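PDB 3BJV: RmpA from Streptococcus mutans, which is probably the IIA component of a sugar phosphotransferase system, passing phosphoryl groups on during the uptake of ascorbate. Local coordinates for residues C135-P138 with E139-L142. Numbering follows the deposited sequence.
Sequences CKTP and EEVL
A chi1 of 60° tucks T137 OG1 over its own backbone, on the side of E140, while E140 turns CG anti to its own carbonyl carbon and then runs extended (chi2 170°), so that its carboxylate reaches back beside the incoming loop. Both oxygens of that carboxylate are used. T137 OG1 donates to E140 OE2 at 3.3 Å, coming from above the carboxylate plane, 42° out of it, and E140 OE1 accepts a straight but weak bond from K136 N, also 3.3 Å long. Two long bonds thus steady the carboxylate between loop and helix. T137 occupies the N-cap, P138 opens the helix, and E140 stands at N3, the place of a capping-box glutamate; bonding instead to the N-cap hydroxyl and the preceding amide, it makes a variant of N-terminal capping, not the box itself. The backbone adds a weak, bent bond from E140 N to T137 O (3.1 Å), closing the first turn. From the next carbonyl, P138 O, a nearly straight bond goes to L142 N (3.0 Å), four residues along. Beside these polar bonds, C135 lays SG against E140 CB (3.7 Å) and V141 CG2 (3.8 Å). This loop leads from helix 128-133 into helix 138-147, whose start packs P138 and V141 onto I13 of strand 13-17, V141 also meeting L15, while L142 touches A4 and F7 of helix 3-10.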
loop_
_atom_site.group_PDB
_atom_site.type_symbol
_atom_site.label_atom_id
_atom_site.label_comp_id
_atom_site.label_asym_id
_atom_site.label_seq_id
_atom_site.Cartn_x
_atom_site.Cartn_y
_atom_site.Cartn_z
ATOM N N CYS A 135 -12.312 18.640 -11.674
ATOM C CA CYS A 135 -12.135 18.072 -13.017
ATOM C C CYS A 135 -13.480 17.818 -13.637
ATOM O O CYS A 135 -14.380 17.231 -12.990
ATOM C CB CYS A 135 -11.339 16.750 -12.986
ATOM S SG CYS A 135 -9.544 16.981 -12.867
ATOM N N LYS A 136 -13.616 18.304 -14.872
ATOM C CA LYS A 136 -14.832 18.181 -15.679
ATOM C C LYS A 136 -14.757 17.052 -16.712
ATOM O O LYS A 136 -15.763 16.458 -17.046
ATOM C CB LYS A 136 -15.039 19.468 -16.450
ATOM C CG LYS A 136 -16.003 20.454 -15.835
ATOM C CD LYS A 136 -15.311 21.663 -15.159
ATOM C CE LYS A 136 -16.208 22.191 -13.979
ATOM N NZ LYS A 136 -15.549 23.229 -13.139
ATOM N N THR A 137 -13.569 16.759 -17.233
ATOM C CA THR A 137 -13.415 15.821 -18.319
ATOM C C THR A 137 -12.333 14.842 -17.968
ATOM O O THR A 137 -11.417 15.184 -17.206
ATOM C CB THR A 137 -13.002 16.530 -19.649
ATOM O OG1 THR A 137 -11.745 17.200 -19.453
ATOM C CG2 THR A 137 -14.071 17.541 -20.090
ATOM N N PRO A 138 -12.435 13.605 -18.498
ATOM C CA PRO A 138 -11.375 12.631 -18.288
ATOM C C PRO A 138 -9.984 13.147 -18.635
ATOM O O PRO A 138 -9.010 12.797 -17.946
ATOM C CB PRO A 138 -11.780 11.445 -19.225
ATOM C CG PRO A 138 -13.281 11.552 -19.357
ATOM C CD PRO A 138 -13.609 13.038 -19.208
ATOM N N GLU A 139 -9.851 13.912 -19.713
ATOM C CA GLU A 139 -8.567 14.515 -20.111
ATOM C C GLU A 139 -7.881 15.345 -19.018
ATOM O O GLU A 139 -6.667 15.315 -18.878
ATOM C CB GLU A 139 -8.721 15.362 -21.394
ATOM C CG GLU A 139 -8.847 14.576 -22.713
ATOM C CD GLU A 139 -9.981 13.518 -22.717
ATOM O OE1 GLU A 139 -11.173 13.870 -22.500
ATOM O OE2 GLU A 139 -9.671 12.320 -22.953
ATOM N N GLU A 140 -8.665 16.051 -18.227
ATOM C CA GLU A 140 -8.144 16.797 -17.070
ATOM C C GLU A 140 -7.527 15.947 -15.992
ATOM O O GLU A 140 -6.479 16.323 -15.469
ATOM C CB GLU A 140 -9.230 17.696 -16.452
ATOM C CG GLU A 140 -9.492 18.873 -17.298
ATOM C CD GLU A 140 -10.723 19.667 -16.876
ATOM O OE1 GLU A 140 -10.889 20.014 -15.685
ATOM O OE2 GLU A 140 -11.509 19.984 -17.785
ATOM N N VAL A 141 -8.195 14.829 -15.655
ATOM C CA VAL A 141 -7.713 13.879 -14.694
ATOM C C VAL A 141 -6.424 13.244 -15.171
ATOM O O VAL A 141 -5.485 13.092 -14.399
ATOM C CB VAL A 141 -8.759 12.737 -14.360
ATOM C CG1 VAL A 141 -8.096 11.604 -13.508
ATOM C CG2 VAL A 141 -9.913 13.267 -13.634
ATOM N N LEU A 142 -6.409 12.835 -16.428
ATOM C CA LEU A 142 -5.200 12.264 -17.057
ATOM C C LEU A 142 -4.053 13.281 -17.097
ATOM O O LEU A 142 -2.905 12.906 -16.883
ATOM C CB LEU A 142 -5.485 11.786 -18.471
ATOM C CG LEU A 142 -6.486 10.675 -18.676
ATOM C CD1 LEU A 142 -6.803 10.604 -20.152
ATOM C CD2 LEU A 142 -5.917 9.363 -18.183
#